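Local coordinates for endo-1,4-beta-xylanase (Bacteroides thetaiotaomicron VPI-5482, PDB 3KST), which probably hydrolyses O-glycosidic bonds in xylan-type plant polysaccharides as a calcium-binding member of glycosyl hydrolase family 43, at residues G43-C52 against R63-T71; F96-V105 against P122-L133. All blocks are in the same frame, centred on the assembly; numbering follows the deposited sequence.

Contact 1. Residues G43-C52 against R63-T71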
loop_
_atom_site.group_PDB
_atom_site.type_symbol
_atom_site.label_atom_id
_atom_site.label_comp_id
_atom_site.label_asym_id
_atom_site.label_seq_id
_atom_site.Cartn_x
_atom_site.Cartn_y
_atom_site.Cartn_z
ATOM N N GLY A 43 -2.330 -8.402 -12.149
ATOM C CA GLY A 43 -2.461 -9.813 -11.854
ATOM C C GLY A 43 -3.898 -10.285 -11.867
ATOM O O GLY A 43 -4.198 -11.353 -11.341
ATOM N N THR A 44 -4.787 -9.502 -12.480
ATOM C CA THR A 44 -6.207 -9.838 -12.549
ATOM C C THR A 44 -6.399 -10.938 -13.589
ATOM O O THR A 44 -5.584 -11.075 -14.517
ATOM C CB THR A 44 -7.082 -8.611 -12.966
ATOM O OG1 THR A 44 -6.741 -8.199 -14.293
ATOM C CG2 THR A 44 -6.869 -7.449 -12.028
ATOM N N THR A 45 -7.454 -11.725 -13.419
ATOM C CA THR A 45 -7.833 -12.752 -14.398
ATOM C C THR A 45 -9.255 -12.573 -14.987
ATOM O O THR A 45 -9.638 -13.292 -15.930
ATOM C CB THR A 45 -7.700 -14.153 -13.820
ATOM O OG1 THR A 45 -8.731 -14.389 -12.864
ATOM C CG2 THR A 45 -6.338 -14.386 -13.183
ATOM N N ALA A 46 -10.040 -11.635 -14.453
ATOM C CA ALA A 46 -11.395 -11.389 -14.968
ATOM C C ALA A 46 -11.656 -9.903 -15.210
ATOM O O ALA A 46 -12.695 -9.355 -14.763
ATOM C CB ALA A 46 -12.423 -12.004 -14.033
ATOM N N GLY A 47 -10.722 -9.269 -15.925
ATOM C CA GLY A 47 -10.813 -7.866 -16.346
ATOM C C GLY A 47 -10.170 -6.860 -15.416
ATOM O O GLY A 47 -9.506 -7.224 -14.451
ATOM N N GLU A 48 -10.371 -5.583 -15.732
ATOM C CA GLU A 48 -9.850 -4.454 -14.944
ATOM C C GLU A 48 -10.390 -4.544 -13.503
ATOM O O GLU A 48 -11.528 -4.995 -13.267
ATOM C CB GLU A 48 -10.264 -3.100 -15.575
ATOM C CG GLU A 48 -9.711 -2.800 -16.988
ATOM C CD GLU A 48 -8.288 -2.251 -17.027
ATOM O OE1 GLU A 48 -7.828 -1.628 -16.054
ATOM O OE2 GLU A 48 -7.621 -2.404 -18.077
ATOM N N GLY A 49 -9.558 -4.131 -12.550
ATOM C CA GLY A 49 -9.903 -4.123 -11.141
ATOM C C GLY A 49 -8.824 -4.731 -10.267
ATOM O O GLY A 49 -7.654 -4.436 -10.455
ATOM N N PHE A 50 -9.227 -5.516 -9.264
ATOM C CA PHE A 50 -8.266 -6.108 -8.336
ATOM C C PHE A 50 -8.572 -7.554 -8.061
ATOM O O PHE A 50 -9.753 -7.937 -7.937
ATOM C CB PHE A 50 -8.168 -5.344 -6.998
ATOM C CG PHE A 50 -7.930 -3.873 -7.170
ATOM C CD1 PHE A 50 -6.712 -3.400 -7.665
ATOM C CD2 PHE A 50 -8.937 -2.956 -6.892
ATOM C CE1 PHE A 50 -6.487 -2.060 -7.875
ATOM C CE2 PHE A 50 -8.718 -1.596 -7.094
ATOM C CZ PHE A 50 -7.474 -1.150 -7.574
ATOM N N ALA A 51 -7.505 -8.341 -7.971
ATOM C CA ALA A 51 -7.601 -9.732 -7.545
ATOM C C ALA A 51 -7.449 -9.781 -6.034
ATOM O O ALA A 51 -7.038 -8.807 -5.393
ATOM C CB ALA A 51 -6.494 -10.579 -8.202
ATOM N N CYS A 52 -7.785 -10.942 -5.484
ATOM C CA CYS A 52 -7.578 -11.288 -4.078
ATOM C C CYS A 52 -6.782 -12.591 -4.061
ATOM O O CYS A 52 -7.148 -13.518 -4.751
ATOM C CB CYS A 52 -8.882 -11.521 -3.323
ATOM S SG CYS A 52 -8.607 -12.084 -1.623
ATOM N N ARG A 63 -5.433 -18.059 -5.412
ATOM C CA ARG A 63 -6.361 -17.027 -5.893
ATOM C C ARG A 63 -7.738 -17.230 -5.302
ATOM O O ARG A 63 -8.240 -18.361 -5.229
ATOM C CB ARG A 63 -6.484 -17.030 -7.400
ATOM C CG ARG A 63 -5.313 -16.419 -8.082
ATOM C CD ARG A 63 -5.534 -16.462 -9.569
ATOM N NE ARG A 63 -4.496 -15.742 -10.282
ATOM C CZ ARG A 63 -4.422 -14.411 -10.392
ATOM N NH1 ARG A 63 -5.317 -13.604 -9.787
ATOM N NH2 ARG A 63 -3.441 -13.882 -11.105
ATOM N N GLU A 64 -8.326 -16.134 -4.843
ATOM C CA GLU A 64 -9.688 -16.159 -4.326
ATOM C C GLU A 64 -10.710 -15.652 -5.336
ATOM O O GLU A 64 -11.905 -15.944 -5.190
ATOM C CB GLU A 64 -9.772 -15.377 -3.019
ATOM C CG GLU A 64 -9.017 -16.026 -1.874
ATOM C CD GLU A 64 -9.600 -17.336 -1.389
ATOM O OE1 GLU A 64 -10.768 -17.661 -1.683
ATOM O OE2 GLU A 64 -8.864 -18.058 -0.699
ATOM N N GLY A 65 -10.260 -14.966 -6.382
ATOM C CA GLY A 65 -11.152 -14.402 -7.368
ATOM C C GLY A 65 -10.861 -12.941 -7.631
ATOM O O GLY A 65 -9.786 -12.410 -7.280
ATOM N N GLN A 66 -11.836 -12.294 -8.257
ATOM C CA GLN A 66 -11.727 -10.876 -8.611
ATOM C C GLN A 66 -12.420 -10.049 -7.526
ATOM O O GLN A 66 -13.645 -9.906 -7.558
ATOM C CB GLN A 66 -12.394 -10.656 -9.948
ATOM C CG GLN A 66 -12.270 -9.246 -10.514
ATOM C CD GLN A 66 -11.125 -9.025 -11.508
ATOM O OE1 GLN A 66 -10.493 -9.964 -12.009
ATOM N NE2 GLN A 66 -10.911 -7.761 -11.853
ATOM N N ALA A 67 -11.633 -9.521 -6.583
ATOM C CA ALA A 67 -12.106 -8.670 -5.478
ATOM C C ALA A 67 -12.975 -7.509 -5.968
ATOM O O ALA A 67 -14.036 -7.233 -5.380
ATOM C CB ALA A 67 -10.921 -8.111 -4.654
ATOM N N LEU A 68 -12.506 -6.836 -7.022
ATOM C CA LEU A 68 -13.233 -5.713 -7.606
ATOM C C LEU A 68 -13.192 -5.769 -9.129
ATOM O O LEU A 68 -12.125 -5.971 -9.719
ATOM C CB LEU A 68 -12.699 -4.384 -7.061
ATOM C CG LEU A 68 -13.262 -3.078 -7.628
ATOM C CD1 LEU A 68 -13.319 -2.041 -6.519
ATOM C CD2 LEU A 68 -12.476 -2.563 -8.830
ATOM N N SER A 69 -14.369 -5.630 -9.746
ATOM C CA SER A 69 -14.545 -5.590 -11.190
ATOM C C SER A 69 -14.827 -4.114 -11.550
ATOM O O SER A 69 -15.555 -3.379 -10.820
ATOM C CB SER A 69 -15.687 -6.511 -11.636
ATOM O OG SER A 69 -15.471 -7.867 -11.240
ATOM N N ALA A 70 -14.261 -3.673 -12.662
ATOM C CA ALA A 70 -14.378 -2.288 -13.132
ATOM C C ALA A 70 -15.826 -1.812 -13.262
ATOM O O ALA A 70 -16.119 -0.664 -12.926
ATOM C CB ALA A 70 -13.679 -2.110 -14.432
ATOM N N THR A 71 -16.723 -2.686 -13.730
ATOM C CA THR A 71 -18.157 -2.357 -13.865
ATOM C C THR A 71 -18.845 -1.941 -12.556
ATOM O O THR A 71 -19.827 -1.147 -12.557
ATOM C CB THR A 71 -18.995 -3.472 -14.603
ATOM O OG1 THR A 71 -19.015 -4.690 -13.840
ATOM C CG2 THR A 71 -18.489 -3.679 -16.045
HETATM O O HOH W 1 -8.461 -11.501 -10.795
HETATM O O HOH W 2 -14.795 -9.724 -13.043
#

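Contact 2. Residues F96-V105 against P122-L133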
loop_
_atom_site.group_PDB
_atom_site.type_symbol
_atom_site.label_atom_id
_atom_site.label_comp_id
_atom_site.label_asym_id
_atom_site.label_seq_id
_atom_site.Cartn_x
_atom_site.Cartn_y
_atom_site.Cartn_z
ATOM N N PHE A 96 -9.934 0.634 -0.432
ATOM C CA PHE A 96 -9.545 1.976 -0.849
ATOM C C PHE A 96 -8.579 1.798 -2.022
ATOM O O PHE A 96 -7.669 0.988 -1.958
ATOM C CB PHE A 96 -8.904 2.738 0.299
ATOM C CG PHE A 96 -9.903 3.301 1.249
ATOM C CD1 PHE A 96 -10.514 2.496 2.215
ATOM C CD2 PHE A 96 -10.313 4.622 1.124
ATOM C CE1 PHE A 96 -11.491 3.060 3.076
ATOM C CE2 PHE A 96 -11.262 5.159 1.973
ATOM C CZ PHE A 96 -11.846 4.386 2.941
ATOM N N TYR A 97 -8.763 2.570 -3.080
ATOM C CA TYR A 97 -7.988 2.343 -4.309
ATOM C C TYR A 97 -7.971 3.550 -5.226
ATOM O O TYR A 97 -8.638 4.538 -4.949
ATOM C CB TYR A 97 -8.592 1.149 -5.043
ATOM C CG TYR A 97 -10.034 1.318 -5.484
ATOM C CD1 TYR A 97 -11.105 1.154 -4.578
ATOM C CD2 TYR A 97 -10.344 1.632 -6.805
ATOM C CE1 TYR A 97 -12.466 1.305 -4.986
ATOM C CE2 TYR A 97 -11.714 1.771 -7.246
ATOM C CZ TYR A 97 -12.762 1.602 -6.318
ATOM O OH TYR A 97 -14.077 1.739 -6.727
ATOM N N SER A 98 -7.186 3.450 -6.303
ATOM C CA SER A 98 -7.118 4.448 -7.334
ATOM C C SER A 98 -7.739 3.880 -8.587
ATOM O O SER A 98 -7.664 2.704 -8.832
ATOM C CB SER A 98 -5.677 4.833 -7.598
ATOM O OG SER A 98 -5.065 5.279 -6.405
ATOM N N ALA A 99 -8.394 4.727 -9.361
ATOM C CA ALA A 99 -8.988 4.349 -10.642
ATOM C C ALA A 99 -9.012 5.616 -11.492
ATOM O O ALA A 99 -9.485 6.640 -11.026
ATOM C CB ALA A 99 -10.413 3.735 -10.452
ATOM N N GLU A 100 -8.458 5.565 -12.710
ATOM C CA GLU A 100 -8.293 6.747 -13.587
ATOM C C GLU A 100 -7.659 7.973 -12.882
ATOM O O GLU A 100 -8.072 9.119 -13.108
ATOM C CB GLU A 100 -9.611 7.157 -14.265
ATOM C CG GLU A 100 -10.364 6.061 -14.977
ATOM C CD GLU A 100 -11.373 6.543 -16.014
ATOM O OE1 GLU A 100 -11.515 7.772 -16.235
ATOM O OE2 GLU A 100 -12.019 5.671 -16.634
ATOM N N GLU A 101 -6.662 7.711 -12.027
ATOM C CA GLU A 101 -5.960 8.725 -11.256
ATOM C C GLU A 101 -6.860 9.505 -10.270
ATOM O O GLU A 101 -6.584 10.669 -9.996
ATOM C CB GLU A 101 -5.135 9.668 -12.177
ATOM C CG GLU A 101 -3.984 8.923 -12.876
ATOM C CD GLU A 101 -3.285 9.714 -13.952
ATOM O OE1 GLU A 101 -3.969 10.243 -14.864
ATOM O OE2 GLU A 101 -2.039 9.762 -13.910
ATOM N N HIS A 102 -7.902 8.851 -9.746
ATOM C CA HIS A 102 -8.765 9.418 -8.690
ATOM C C HIS A 102 -8.843 8.379 -7.590
ATOM O O HIS A 102 -8.686 7.171 -7.858
ATOM C CB HIS A 102 -10.161 9.796 -9.212
ATOM C CG HIS A 102 -10.125 10.920 -10.184
ATOM N ND1 HIS A 102 -9.737 10.760 -11.492
ATOM C CD2 HIS A 102 -10.379 12.242 -10.020
ATOM C CE1 HIS A 102 -9.777 11.932 -12.109
ATOM N NE2 HIS A 102 -10.160 12.847 -11.235
ATOM N N ILE A 103 -9.086 8.825 -6.364
ATOM C CA ILE A 103 -9.183 7.912 -5.211
ATOM C C ILE A 103 -10.635 7.545 -4.938
ATOM O O ILE A 103 -11.511 8.411 -4.988
ATOM C CB ILE A 103 -8.488 8.448 -3.964
ATOM C CG1 ILE A 103 -8.992 9.837 -3.540
ATOM C CG2 ILE A 103 -6.987 8.550 -4.268
ATOM C CD1 ILE A 103 -8.458 10.300 -2.206
ATOM N N CYS A 104 -10.838 6.278 -4.606
ATOM C CA CYS A 104 -12.144 5.654 -4.468
ATOM C C CYS A 104 -12.228 4.668 -3.334
ATOM O O CYS A 104 -11.211 4.118 -2.880
ATOM C CB CYS A 104 -12.437 4.855 -5.749
ATOM S SG CYS A 104 -12.451 5.765 -7.290
ATOM N N VAL A 105 -13.472 4.377 -2.934
ATOM C CA VAL A 105 -13.727 3.398 -1.894
ATOM C C VAL A 105 -14.945 2.549 -2.252
ATOM O O VAL A 105 -15.967 3.086 -2.725
ATOM C CB VAL A 105 -13.880 4.062 -0.473
ATOM C CG1 VAL A 105 -15.000 5.093 -0.441
ATOM C CG2 VAL A 105 -14.067 3.004 0.633
ATOM N N PRO A 122 -15.613 8.875 -7.301
ATOM C CA PRO A 122 -14.486 8.905 -6.380
ATOM C C PRO A 122 -14.845 9.679 -5.094
ATOM O O PRO A 122 -15.937 10.260 -4.980
ATOM C CB PRO A 122 -13.419 9.629 -7.193
ATOM C CG PRO A 122 -14.157 10.527 -8.022
ATOM C CD PRO A 122 -15.457 9.880 -8.362
ATOM N N ILE A 123 -13.916 9.668 -4.143
ATOM C CA ILE A 123 -14.050 10.330 -2.820
ATOM C C ILE A 123 -14.136 11.857 -3.009
ATOM O O ILE A 123 -14.973 12.507 -2.381
ATOM C CB ILE A 123 -12.839 9.897 -1.908
ATOM C CG1 ILE A 123 -12.930 8.408 -1.553
ATOM C CG2 ILE A 123 -12.695 10.714 -0.639
ATOM C CD1 ILE A 123 -11.549 7.806 -1.226
ATOM N N TRP A 124 -13.278 12.396 -3.876
ATOM C CA TRP A 124 -13.273 13.820 -4.250
ATOM C C TRP A 124 -12.833 13.966 -5.720
ATOM O O TRP A 124 -12.339 13.003 -6.328
ATOM C CB TRP A 124 -12.425 14.636 -3.256
ATOM C CG TRP A 124 -10.929 14.552 -3.424
ATOM C CD1 TRP A 124 -10.175 13.441 -3.770
ATOM C CD2 TRP A 124 -9.993 15.584 -3.135
ATOM N NE1 TRP A 124 -8.853 13.761 -3.786
ATOM C CE2 TRP A 124 -8.703 15.067 -3.385
ATOM C CE3 TRP A 124 -10.121 16.924 -2.736
ATOM C CZ2 TRP A 124 -7.537 15.845 -3.224
ATOM C CZ3 TRP A 124 -8.967 17.692 -2.575
ATOM C CH2 TRP A 124 -7.691 17.149 -2.829
ATOM N N SER A 125 -12.958 15.172 -6.268
ATOM C CA SER A 125 -12.716 15.410 -7.704
ATOM C C SER A 125 -11.289 15.576 -8.196
ATOM O O SER A 125 -11.037 15.340 -9.384
ATOM C CB SER A 125 -13.541 16.620 -8.166
ATOM O OG SER A 125 -13.127 17.807 -7.516
ATOM N N GLU A 126 -10.372 16.011 -7.326
ATOM C CA GLU A 126 -8.970 16.214 -7.742
ATOM C C GLU A 126 -8.260 14.894 -7.946
ATOM O O GLU A 126 -8.401 14.009 -7.099
ATOM C CB GLU A 126 -8.156 16.990 -6.702
ATOM C CG GLU A 126 -6.749 17.403 -7.201
ATOM C CD GLU A 126 -5.996 18.293 -6.225
ATOM O OE1 GLU A 126 -6.581 19.286 -5.725
ATOM O OE2 GLU A 126 -4.804 18.013 -5.927
ATOM N N LYS A 127 -7.460 14.832 -9.016
ATOM C CA LYS A 127 -6.623 13.667 -9.328
ATOM C C LYS A 127 -5.753 13.309 -8.109
ATOM O O LYS A 127 -5.152 14.166 -7.460
ATOM C CB LYS A 127 -5.729 13.891 -10.541
ATOM C CG LYS A 127 -6.402 13.874 -11.893
ATOM C CD LYS A 127 -5.361 13.928 -13.012
ATOM C CE LYS A 127 -5.989 14.258 -14.367
ATOM N NZ LYS A 127 -5.019 14.205 -15.496
ATOM N N SER A 128 -5.710 12.021 -7.789
ATOM C CA SER A 128 -5.005 11.547 -6.618
ATOM C C SER A 128 -4.915 10.049 -6.666
ATOM O O SER A 128 -5.791 9.406 -7.223
ATOM C CB SER A 128 -5.653 12.035 -5.278
ATOM O OG SER A 128 -7.086 12.130 -5.318
ATOM N N ILE A 129 -3.883 9.515 -6.021
ATOM C CA ILE A 129 -3.667 8.084 -5.987
ATOM C C ILE A 129 -3.090 7.606 -4.651
ATOM O O ILE A 129 -2.789 8.410 -3.734
ATOM C CB ILE A 129 -2.699 7.669 -7.137
ATOM C CG1 ILE A 129 -1.344 8.389 -7.006
ATOM C CG2 ILE A 129 -3.346 7.909 -8.519
ATOM C CD1 ILE A 129 -0.327 7.964 -8.027
ATOM N N ASP A 130 -2.938 6.284 -4.540
ATOM C CA ASP A 130 -2.217 5.659 -3.420
ATOM C C ASP A 130 -2.823 5.859 -2.005
ATOM O O ASP A 130 -2.124 6.080 -1.021
ATOM C CB ASP A 130 -0.709 6.017 -3.455
ATOM C CG ASP A 130 -0.012 5.541 -4.697
ATOM O OD1 ASP A 130 -0.680 5.061 -5.618
ATOM O OD2 ASP A 130 1.235 5.606 -4.723
ATOM N N THR A 131 -4.136 5.728 -1.948
ATOM C CA THR A 131 -4.875 5.781 -0.695
ATOM C C THR A 131 -4.314 4.819 0.375
ATOM O O THR A 131 -3.980 3.668 0.076
ATOM C CB THR A 131 -6.329 5.337 -0.878
ATOM O OG1 THR A 131 -6.360 4.058 -1.531
ATOM C CG2 THR A 131 -7.128 6.338 -1.655
ATOM N N SER A 132 -4.222 5.302 1.603
ATOM C CA SER A 132 -3.915 4.452 2.750
ATOM C C SER A 132 -4.650 5.062 3.936
ATOM O O SER A 132 -4.455 6.250 4.209
ATOM C CB SER A 132 -2.427 4.357 3.051
ATOM O OG SER A 132 -2.223 3.347 4.028
ATOM N N LEU A 133 -5.512 4.253 4.568
ATOM C CA LEU A 133 -6.319 4.657 5.723
ATOM C C LEU A 133 -5.623 4.346 7.050
ATOM O O LEU A 133 -4.977 3.307 7.232
ATOM C CB LEU A 133 -7.680 3.938 5.718
ATOM C CG LEU A 133 -8.712 4.228 6.825
ATOM C CD1 LEU A 133 -9.280 5.669 6.738
ATOM C CD2 LEU A 133 -9.817 3.212 6.716
HETATM O O HOH W 3 -5.025 3.604 -4.015
HETATM O O HOH W 4 -5.845 11.302 -16.220
HETATM O O HOH W 5 -9.837 15.479 -11.797
HETATM O O HOH W 6 -10.004 11.602 -6.376
#

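Contact 1. Residues G43-C52 against R63-T71
Gly43 O is gripped end-on by both terminal nitrogens of Arg63, with NH2 at 2.7 Å and NH1 at 3.0 Å, and it sits at the edge of the guanidinium, in its plane. The arginine gets there on a chain extended from CG to NE. Thr45 CG2 settles over the centre of one face, 3.4 Å from Arg63 CZ, while Ala51 CB meets the edge beside NH1. A salt bridge from NE to Glu18 probably helps to fix the group's rotation.

Gln66 reaches into the neighbouring loop 43-48. Its CG lies anti to the backbone N (chi1 -175°) and the chain then bends at chi2 (96°), which turns the amide onto the backbone of Ala46 and Gly47. OE1 accepts from Ala46 N at 3.0 Å and from a water also held by Thr45 N. NE2 donates to Gly47 O at 3.0 Å and also to Leu68 O; Thr44 OG1 reaches Gly47 O from the opposite face of its carbonyl plane.

Strands 49-52 and 63-66 are arms of an antiparallel beta hairpin in the five-bladed beta-propeller of family 43. A classic beta bulge interrupts the pairing: Ala67 and Leu68 both face Phe50, whose O accepts from Leu68 N at 3.1 Å. Beside it Gly49 CA comes within 3.2 Å of Leu68 O, where a CB would clash. Phe50 and Leu68 run side by side, Phe50 CD2 to Leu68 CB 4.0 Å, and Phe50 also leans on Leu95. At the far end Ala70 N approaches Glu48 O from above the carbonyl plane, and the CB atoms of these two residues touch.

Contact 2. Residues F96-V105 against P122-L133
Pro122 lays its CB against His102 CB and, with CA, against Cys104 SG. Ile123 follows with a nearly straight backbone bond, its N 2.8 Å from Ile103 O, while its CD1 touches Ile103 CG1 and Phe96 CD2, the Ile123 and Phe96 side chains crossing at about a right angle. Trp124 presents the CD1 edge of its indole to Ile103 CG1 at 3.8 Å, and its NE1 donates to Ser128 OG. Ser125 O shares a water with His102 NE2, and Lys127 CA stands over one face of the imidazole, 4.3 Å from its centroid. A bond from ND1 to Glu100 O, 2.8 Å, helps to hold the ring across this loop; with a leucine at His102, Glu100 O would lose that donor and the bridging water a partner, and the loop would probably be less firmly pinned to the turn. A water lies between Lys127 NZ and Glu101 OE1.

Ser128 N donates to Glu101 O at 2.7 Å, from above the carbonyl plane, and its OG passes a bond on to Glu126 O. Ile129 CB lies by Ser98 OG, which accepts from Asp130 N at 3.0 Å. Thr131 is packed tightly: CG2 lies 3.4 Å from Ile103 CB, with OG1, between backbone N and carbonyl carbon (chi1 52°), turned to a water shared with Ser98 OG. Leu133 CD2 touches Phe96 CE1.

Hairpin 92-108, closed by a type I' turn, meets the innermost strand of the next blade, as in the family's five-bladed propeller. That strand carries Asp130, predicted to tune Glu190, the predicted proton donor, and hydrogen-bonded through OD2 to Gly191 N.

Followed from the N terminus, the chain first reaches contact 1, which closes a short loop of ten residues between 43-52 and 63-71, taking in the hairpin 49-69 and the loop before it. Strand 80-87 then leads into the next blade, and contact 2 closes a longer loop of sixteen residues between 96-105 and 122-133. The two loops lie in series, neither nesting nor crossing. Contact 1 works inside a sheet whose strand 60-69 also pairs with the C-terminal strand 293-305; contact 2 ties successive sheets together. They meet where Phe50 CE2 packs 3.4 Å from Tyr97 CB, so the first sheet packs against that of strand 92-99, which contact 2 joins to strand 129-135.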